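Long-range contact in insecticidal Delta-Endotoxin Cry8Ea1 (Bacillus Thuringiensis, PDB 3EB7), which is toxic to underground insect pests, the larvae of Holotrichia parallela, probably by forming pores in gut cell membranes, as three-domain Cry toxins do: residues I503-V515 against G525-L539. Sequence-based numbering, arbitrary orientation.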
ATOM      1  N   ILE A 503     -17.593  -9.643   6.522  1.00 24.56           N
ATOM      2  CA  ILE A 503     -17.057  -9.497   5.194  1.00 24.02           C
ATOM      3  C   ILE A 503     -17.295  -8.077   4.738  1.00 23.78           C
ATOM      4  O   ILE A 503     -18.413  -7.609   4.777  1.00 24.24           O
ATOM      5  CB  ILE A 503     -17.713 -10.510   4.202  1.00 24.37           C
ATOM      6  CG1 ILE A 503     -17.384 -11.960   4.584  1.00 23.54           C
ATOM      7  CG2 ILE A 503     -17.222 -10.289   2.783  1.00 23.55           C
ATOM      8  CD1 ILE A 503     -18.522 -12.674   5.161  1.00 26.46           C
ATOM      9  N   ARG A 504     -16.240  -7.389   4.314  1.00 23.40           N
ATOM     10  CA  ARG A 504     -16.375  -6.034   3.786  1.00 23.06           C
ATOM     11  C   ARG A 504     -16.745  -6.102   2.298  1.00 21.50           C
ATOM     12  O   ARG A 504     -16.074  -6.773   1.507  1.00 19.58           O
ATOM     13  CB  ARG A 504     -15.083  -5.230   4.012  1.00 22.89           C
ATOM     14  CG  ARG A 504     -15.241  -3.722   3.808  1.00 25.69           C
ATOM     15  CD  ARG A 504     -14.056  -2.927   4.467  1.00 25.94           C
ATOM     16  NE  ARG A 504     -14.196  -1.487   4.233  1.00 32.11           N
ATOM     17  CZ  ARG A 504     -13.261  -0.701   3.703  1.00 36.00           C
ATOM     18  NH1 ARG A 504     -12.062  -1.193   3.370  1.00 38.16           N
ATOM     19  NH2 ARG A 504     -13.521   0.593   3.515  1.00 37.85           N
ATOM     20  N   TYR A 505     -17.833  -5.430   1.926  1.00 20.02           N
ATOM     21  CA  TYR A 505     -18.325  -5.508   0.556  1.00 19.62           C
ATOM     22  C   TYR A 505     -18.956  -4.212   0.076  1.00 19.58           C
ATOM     23  O   TYR A 505     -19.227  -3.327   0.840  1.00 20.17           O
ATOM     24  CB  TYR A 505     -19.327  -6.654   0.398  1.00 18.89           C
ATOM     25  CG  TYR A 505     -20.702  -6.318   0.959  1.00 19.20           C
ATOM     26  CD1 TYR A 505     -20.990  -6.532   2.301  1.00 18.79           C
ATOM     27  CD2 TYR A 505     -21.703  -5.752   0.141  1.00 18.22           C
ATOM     28  CE1 TYR A 505     -22.249  -6.227   2.827  1.00 20.39           C
ATOM     29  CE2 TYR A 505     -22.953  -5.430   0.657  1.00 18.81           C
ATOM     30  CZ  TYR A 505     -23.220  -5.680   1.998  1.00 18.36           C
ATOM     31  OH  TYR A 505     -24.446  -5.368   2.526  1.00 20.66           O
ATOM     32  N   CYS A 506     -19.180  -4.126  -1.223  1.00 20.20           N
ATOM     33  CA  CYS A 506     -19.970  -3.073  -1.798  1.00 20.02           C
ATOM     34  C   CYS A 506     -20.815  -3.751  -2.896  1.00 20.33           C
ATOM     35  O   CYS A 506     -20.269  -4.541  -3.700  1.00 20.26           O
ATOM     36  CB  CYS A 506     -19.049  -1.993  -2.366  1.00 19.41           C
ATOM     37  SG  CYS A 506     -19.913  -0.698  -3.302  1.00 21.38           S
ATOM     38  N   SER A 507     -22.126  -3.479  -2.930  1.00 20.17           N
ATOM     39  CA  SER A 507     -22.975  -3.971  -4.046  1.00 20.60           C
ATOM     40  C   SER A 507     -24.073  -3.006  -4.439  1.00 20.64           C
ATOM     41  O   SER A 507     -24.497  -2.199  -3.631  1.00 20.92           O
ATOM     42  CB  SER A 507     -23.612  -5.307  -3.717  1.00 20.47           C
ATOM     43  OG  SER A 507     -24.425  -5.186  -2.573  1.00 22.14           O
ATOM     44  N   SER A 508     -24.495  -3.091  -5.702  1.00 20.94           N
ATOM     45  CA  SER A 508     -25.673  -2.406  -6.217  1.00 21.03           C
ATOM     46  C   SER A 508     -26.937  -3.280  -6.052  1.00 21.00           C
ATOM     47  O   SER A 508     -28.025  -2.856  -6.420  1.00 21.08           O
ATOM     48  CB  SER A 508     -25.473  -2.074  -7.700  1.00 21.17           C
ATOM     49  OG  SER A 508     -25.130  -3.252  -8.428  1.00 20.38           O
ATOM     50  N   VAL A 509     -26.786  -4.488  -5.500  1.00 20.80           N
ATOM     51  CA  VAL A 509     -27.884  -5.460  -5.376  1.00 20.42           C
ATOM     52  C   VAL A 509     -27.898  -6.124  -4.000  1.00 21.33           C
ATOM     53  O   VAL A 509     -26.872  -6.127  -3.330  1.00 21.64           O
ATOM     54  CB  VAL A 509     -27.830  -6.567  -6.481  1.00 19.84           C
ATOM     55  CG1 VAL A 509     -28.082  -5.966  -7.822  1.00 18.03           C
ATOM     56  CG2 VAL A 509     -26.511  -7.385  -6.432  1.00 16.29           C
ATOM     57  N   ASP A 510     -29.054  -6.650  -3.575  1.00 21.91           N
ATOM     58  CA  ASP A 510     -29.132  -7.506  -2.380  1.00 22.68           C
ATOM     59  C   ASP A 510     -28.751  -8.922  -2.864  1.00 22.45           C
ATOM     60  O   ASP A 510     -28.993  -9.231  -4.014  1.00 22.25           O
ATOM     61  CB  ASP A 510     -30.546  -7.573  -1.751  1.00 22.97           C
ATOM     62  CG  ASP A 510     -31.226  -6.198  -1.555  1.00 26.66           C
ATOM     63  OD1 ASP A 510     -32.476  -6.111  -1.811  1.00 31.62           O
ATOM     64  OD2 ASP A 510     -30.569  -5.209  -1.135  1.00 27.00           O
ATOM     65  N   PHE A 511     -28.196  -9.781  -1.988  1.00 22.35           N
ATOM     66  CA  PHE A 511     -27.637 -11.075  -2.391  1.00 22.04           C
ATOM     67  C   PHE A 511     -27.534 -12.015  -1.204  1.00 23.07           C
ATOM     68  O   PHE A 511     -27.455 -11.597  -0.049  1.00 22.97           O
ATOM     69  CB  PHE A 511     -26.223 -10.919  -3.033  1.00 22.07           C
ATOM     70  CG  PHE A 511     -25.210 -10.272  -2.125  1.00 22.86           C
ATOM     71  CD1 PHE A 511     -24.256 -11.034  -1.467  1.00 24.23           C
ATOM     72  CD2 PHE A 511     -25.249  -8.882  -1.869  1.00 22.64           C
ATOM     73  CE1 PHE A 511     -23.342 -10.415  -0.574  1.00 22.86           C
ATOM     74  CE2 PHE A 511     -24.353  -8.282  -1.010  1.00 20.82           C
ATOM     75  CZ  PHE A 511     -23.406  -9.058  -0.353  1.00 21.99           C
ATOM     76  N   ASP A 512     -27.521 -13.304  -1.516  1.00 23.73           N
ATOM     77  CA  ASP A 512     -27.224 -14.360  -0.574  1.00 25.11           C
ATOM     78  C   ASP A 512     -25.677 -14.568  -0.450  1.00 24.78           C
ATOM     79  O   ASP A 512     -24.977 -14.646  -1.443  1.00 24.50           O
ATOM     80  CB  ASP A 512     -27.905 -15.649  -1.072  1.00 25.31           C
ATOM     81  CG  ASP A 512     -29.429 -15.675  -0.802  1.00 29.81           C
ATOM     82  OD1 ASP A 512     -29.968 -14.746  -0.148  1.00 34.16           O
ATOM     83  OD2 ASP A 512     -30.093 -16.667  -1.218  1.00 32.10           O
ATOM     84  N   LEU A 513     -25.161 -14.651   0.768  1.00 24.70           N
ATOM     85  CA  LEU A 513     -23.747 -14.885   0.974  1.00 25.16           C
ATOM     86  C   LEU A 513     -23.567 -16.041   1.935  1.00 25.43           C
ATOM     87  O   LEU A 513     -24.209 -16.090   2.953  1.00 25.66           O
ATOM     88  CB  LEU A 513     -23.030 -13.633   1.528  1.00 24.75           C
ATOM     89  CG  LEU A 513     -21.492 -13.729   1.671  1.00 23.68           C
ATOM     90  CD1 LEU A 513     -20.834 -12.364   1.497  1.00 23.01           C
ATOM     91  CD2 LEU A 513     -21.044 -14.403   2.993  1.00 23.13           C
ATOM     92  N   ASP A 514     -22.698 -16.981   1.605  1.00 25.68           N
ATOM     93  CA  ASP A 514     -22.205 -17.849   2.651  1.00 26.34           C
ATOM     94  C   ASP A 514     -20.693 -18.065   2.672  1.00 25.68           C
ATOM     95  O   ASP A 514     -19.975 -17.856   1.677  1.00 25.21           O
ATOM     96  CB  ASP A 514     -22.923 -19.164   2.642  1.00 27.73           C
ATOM     97  CG  ASP A 514     -23.046 -19.704   1.295  1.00 31.36           C
ATOM     98  OD1 ASP A 514     -21.974 -19.890   0.674  1.00 36.43           O
ATOM     99  OD2 ASP A 514     -24.199 -19.926   0.852  1.00 35.44           O
ATOM    100  N   VAL A 515     -20.261 -18.462   3.856  1.00 24.85           N
ATOM    101  CA  VAL A 515     -18.886 -18.732   4.203  1.00 24.32           C
ATOM    102  C   VAL A 515     -18.735 -20.244   4.297  1.00 24.19           C
ATOM    103  O   VAL A 515     -19.427 -20.888   5.075  1.00 23.59           O
ATOM    104  CB  VAL A 515     -18.585 -18.107   5.578  1.00 24.11           C
ATOM    105  CG1 VAL A 515     -17.103 -18.262   5.939  1.00 22.71           C
ATOM    106  CG2 VAL A 515     -19.008 -16.634   5.560  1.00 22.91           C
ATOM    107  N   GLY A 525     -26.512 -16.025   4.817  1.00 23.57           N
ATOM    108  CA  GLY A 525     -27.437 -14.936   5.069  1.00 23.08           C
ATOM    109  C   GLY A 525     -27.678 -14.096   3.861  1.00 22.58           C
ATOM    110  O   GLY A 525     -26.993 -14.242   2.866  1.00 23.13           O
ATOM    111  N   ARG A 526     -28.645 -13.198   3.966  1.00 22.08           N
ATOM    112  CA  ARG A 526     -28.932 -12.242   2.928  1.00 22.45           C
ATOM    113  C   ARG A 526     -28.395 -10.885   3.333  1.00 22.57           C
ATOM    114  O   ARG A 526     -28.467 -10.517   4.504  1.00 22.69           O
ATOM    115  CB  ARG A 526     -30.435 -12.130   2.683  1.00 22.35           C
ATOM    116  CG  ARG A 526     -30.751 -11.177   1.544  1.00 23.40           C
ATOM    117  CD  ARG A 526     -31.758 -11.831   0.681  1.00 24.94           C
ATOM    118  NE  ARG A 526     -32.061 -11.085  -0.539  1.00 24.29           N
ATOM    119  CZ  ARG A 526     -31.697 -11.507  -1.736  1.00 21.51           C
ATOM    120  NH1 ARG A 526     -30.977 -12.614  -1.842  1.00 20.40           N
ATOM    121  NH2 ARG A 526     -32.013 -10.816  -2.806  1.00 22.70           N
ATOM    122  N   PHE A 527     -27.851 -10.140   2.363  1.00 22.56           N
ATOM    123  CA  PHE A 527     -27.309  -8.833   2.646  1.00 22.40           C
ATOM    124  C   PHE A 527     -27.812  -7.840   1.647  1.00 23.04           C
ATOM    125  O   PHE A 527     -28.160  -8.189   0.527  1.00 23.65           O
ATOM    126  CB  PHE A 527     -25.775  -8.904   2.742  1.00 22.23           C
ATOM    127  CG  PHE A 527     -25.318  -9.847   3.807  1.00 20.36           C
ATOM    128  CD1 PHE A 527     -25.100 -11.202   3.509  1.00 18.61           C
ATOM    129  CD2 PHE A 527     -25.214  -9.403   5.134  1.00 17.41           C
ATOM    130  CE1 PHE A 527     -24.743 -12.099   4.517  1.00 19.64           C
ATOM    131  CE2 PHE A 527     -24.877 -10.283   6.141  1.00 18.93           C
ATOM    132  CZ  PHE A 527     -24.637 -11.635   5.851  1.00 20.80           C
ATOM    133  N   ASN A 528     -27.895  -6.596   2.078  1.00 23.90           N
ATOM    134  CA  ASN A 528     -28.554  -5.574   1.298  1.00 24.24           C
ATOM    135  C   ASN A 528     -27.568  -4.751   0.492  1.00 24.09           C
ATOM    136  O   ASN A 528     -26.380  -4.709   0.789  1.00 24.10           O
ATOM    137  CB  ASN A 528     -29.388  -4.678   2.220  1.00 25.86           C
ATOM    138  CG  ASN A 528     -30.637  -5.388   2.780  1.00 25.66           C
ATOM    139  OD1 ASN A 528     -31.208  -6.264   2.141  1.00 27.57           O
ATOM    140  ND2 ASN A 528     -31.081  -4.960   3.945  1.00 29.36           N
ATOM    141  N   LYS A 529     -28.075  -4.115  -0.546  1.00 23.83           N
ATOM    142  CA  LYS A 529     -27.261  -3.335  -1.434  1.00 24.09           C
ATOM    143  C   LYS A 529     -26.771  -2.086  -0.707  1.00 23.57           C
ATOM    144  O   LYS A 529     -27.436  -1.607   0.203  1.00 23.48           O
ATOM    145  CB  LYS A 529     -28.041  -2.976  -2.703  1.00 23.78           C
ATOM    146  CG  LYS A 529     -29.126  -1.953  -2.555  1.00 26.75           C
ATOM    147  CD  LYS A 529     -29.722  -1.666  -3.941  1.00 30.35           C
ATOM    148  CE  LYS A 529     -30.322  -0.289  -3.999  1.00 36.30           C
ATOM    149  NZ  LYS A 529     -30.382   0.275  -5.400  1.00 39.11           N
ATOM    150  N   SER A 530     -25.634  -1.559  -1.136  1.00 22.93           N
ATOM    151  CA  SER A 530     -24.928  -0.533  -0.375  1.00 23.60           C
ATOM    152  C   SER A 530     -24.621   0.638  -1.286  1.00 24.04           C
ATOM    153  O   SER A 530     -24.062   1.647  -0.846  1.00 24.17           O
ATOM    154  CB  SER A 530     -23.614  -1.107   0.165  1.00 23.17           C
ATOM    155  OG  SER A 530     -22.753  -1.315  -0.933  1.00 20.09           O
ATOM    156  N   ALA A 531     -24.958   0.486  -2.568  1.00 24.87           N
ATOM    157  CA  ALA A 531     -24.561   1.473  -3.555  1.00 25.44           C
ATOM    158  C   ALA A 531     -25.599   1.555  -4.641  1.00 26.29           C
ATOM    159  O   ALA A 531     -26.285   0.578  -4.889  1.00 26.33           O
ATOM    160  CB  ALA A 531     -23.200   1.117  -4.146  1.00 24.90           C
ATOM    161  N   PRO A 532     -25.705   2.722  -5.312  1.00 27.64           N
ATOM    162  CA  PRO A 532     -26.587   2.722  -6.497  1.00 28.25           C
ATOM    163  C   PRO A 532     -25.923   1.995  -7.676  1.00 28.64           C
ATOM    164  O   PRO A 532     -24.751   1.600  -7.586  1.00 29.15           O
ATOM    165  CB  PRO A 532     -26.793   4.219  -6.792  1.00 27.03           C
ATOM    166  CG  PRO A 532     -25.539   4.882  -6.253  1.00 27.04           C
ATOM    167  CD  PRO A 532     -25.090   4.059  -5.069  1.00 27.71           C
ATOM    168  N   ASN A 533     -26.683   1.800  -8.747  1.00 29.00           N
ATOM    169  CA  ASN A 533     -26.159   1.254  -9.992  1.00 29.86           C
ATOM    170  C   ASN A 533     -25.392   2.353 -10.726  1.00 29.46           C
ATOM    171  O   ASN A 533     -25.984   3.122 -11.481  1.00 30.13           O
ATOM    172  CB  ASN A 533     -27.338   0.797 -10.855  1.00 31.27           C
ATOM    173  CG  ASN A 533     -27.013  -0.395 -11.737  1.00 32.90           C
ATOM    174  OD1 ASN A 533     -27.666  -1.430 -11.633  1.00 37.32           O
ATOM    175  ND2 ASN A 533     -26.015  -0.260 -12.594  1.00 33.50           N
ATOM    176  N   VAL A 534     -24.090   2.464 -10.457  1.00 27.99           N
ATOM    177  CA  VAL A 534     -23.247   3.487 -11.088  1.00 26.90           C
ATOM    178  C   VAL A 534     -21.947   2.808 -11.466  1.00 25.58           C
ATOM    179  O   VAL A 534     -21.674   1.704 -10.987  1.00 24.26           O
ATOM    180  CB  VAL A 534     -22.961   4.712 -10.155  1.00 27.03           C
ATOM    181  CG1 VAL A 534     -24.113   5.680 -10.163  1.00 28.35           C
ATOM    182  CG2 VAL A 534     -22.634   4.268  -8.697  1.00 27.51           C
ATOM    183  N   GLY A 535     -21.181   3.431 -12.357  1.00 24.25           N
ATOM    184  CA  GLY A 535     -19.817   2.966 -12.636  1.00 24.06           C
ATOM    185  C   GLY A 535     -18.969   2.996 -11.363  1.00 23.82           C
ATOM    186  O   GLY A 535     -19.180   3.841 -10.466  1.00 23.73           O
ATOM    187  N   TRP A 536     -18.012   2.078 -11.288  1.00 22.65           N
ATOM    188  CA  TRP A 536     -17.128   1.962 -10.137  1.00 22.73           C
ATOM    189  C   TRP A 536     -16.450   3.290  -9.721  1.00 23.08           C
ATOM    190  O   TRP A 536     -16.131   3.463  -8.564  1.00 23.69           O
ATOM    191  CB  TRP A 536     -16.098   0.823 -10.344  1.00 21.16           C
ATOM    192  CG  TRP A 536     -15.121   1.093 -11.409  1.00 20.81           C
ATOM    193  CD1 TRP A 536     -15.172   0.643 -12.702  1.00 20.51           C
ATOM    194  CD2 TRP A 536     -13.898   1.864 -11.296  1.00 21.64           C
ATOM    195  NE1 TRP A 536     -14.096   1.122 -13.407  1.00 21.19           N
ATOM    196  CE2 TRP A 536     -13.291   1.863 -12.573  1.00 20.42           C
ATOM    197  CE3 TRP A 536     -13.281   2.587 -10.246  1.00 19.23           C
ATOM    198  CZ2 TRP A 536     -12.088   2.563 -12.839  1.00 21.71           C
ATOM    199  CZ3 TRP A 536     -12.092   3.286 -10.512  1.00 20.19           C
ATOM    200  CH2 TRP A 536     -11.511   3.273 -11.801  1.00 20.60           C
ATOM    201  N   GLN A 537     -16.262   4.224 -10.652  1.00 24.07           N
ATOM    202  CA  GLN A 537     -15.551   5.474 -10.389  1.00 24.54           C
ATOM    203  C   GLN A 537     -16.344   6.352  -9.460  1.00 24.78           C
ATOM    204  O   GLN A 537     -15.777   7.179  -8.736  1.00 25.45           O
ATOM    205  CB  GLN A 537     -15.300   6.229 -11.679  1.00 25.52           C
ATOM    206  CG  GLN A 537     -14.392   5.512 -12.711  1.00 27.18           C
ATOM    207  CD  GLN A 537     -15.180   4.618 -13.712  1.00 33.58           C
ATOM    208  OE1 GLN A 537     -16.380   4.300 -13.510  1.00 29.76           O
ATOM    209  NE2 GLN A 537     -14.490   4.214 -14.806  1.00 32.02           N
ATOM    210  N   SER A 538     -17.655   6.141  -9.444  1.00 24.20           N
ATOM    211  CA  SER A 538     -18.547   6.894  -8.574  1.00 23.94           C
ATOM    212  C   SER A 538     -18.684   6.303  -7.161  1.00 23.70           C
ATOM    213  O   SER A 538     -19.286   6.930  -6.289  1.00 23.66           O
ATOM    214  CB  SER A 538     -19.926   7.082  -9.242  1.00 24.04           C
ATOM    215  OG  SER A 538     -19.767   7.614 -10.551  1.00 24.15           O
ATOM    216  N   LEU A 539     -18.127   5.126  -6.911  1.00 23.17           N
ATOM    217  CA  LEU A 539     -18.262   4.551  -5.559  1.00 24.04           C
ATOM    218  C   LEU A 539     -17.486   5.387  -4.556  1.00 23.78           C
ATOM    219  O   LEU A 539     -16.428   5.874  -4.860  1.00 24.68           O
ATOM    220  CB  LEU A 539     -17.833   3.078  -5.493  1.00 22.77           C
ATOM    221  CG  LEU A 539     -18.555   2.160  -6.473  1.00 24.30           C
ATOM    222  CD1 LEU A 539     -18.126   0.671  -6.342  1.00 22.77           C
ATOM    223  CD2 LEU A 539     -20.096   2.316  -6.372  1.00 28.28           C
TER
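Tyr505 reaches Asn528 through its hydroxyl: OH donates to Asn528 O at 2.7 Å, in the carbonyl plane and at the ring edge. CG of Tyr505 stands between the backbone N and the carbonyl carbon (chi1 77°), which turns the ring so that CZ of Phe511 lies over one face. The Phe511 ring has CB of Phe527 over a face, CZ to CB 3.9 Å, while the Phe527 ring packs obliquely on CB of Leu513 and meets Phe549 nearly at right angles. Across the sheet from these rings, Arg526 bends at chi2 (134°) and lays one guanidinium face over the backbone N of Phe511. Its NH1 forms a salt bridge with Asp512 OD1 (2.9 Å); OD1 lies in the guanidinium plane, yet NH1 comes from above the nearly perpendicular carboxylate. Asn568 O accepts from NH1, and its ND2 bonds Asp512 OD2. Asp510 OD2 takes Lys529 N on its anti lone pair (2.8 Å). Ser530 grips Ser507 twice, OG accepting from Ser507 N at 3.0 Å and Ser530 N donating to Ser507 O at 2.8 Å; Ser530 OG also bonds Asn543 O. Backbone pairs Phe511–Phe527 and Leu513–Gly525 complete an antiparallel beta hairpin, whose outgoing loop returns to strand 498-507 in the C-terminal beta-sandwich domain of three-domain Cry toxins.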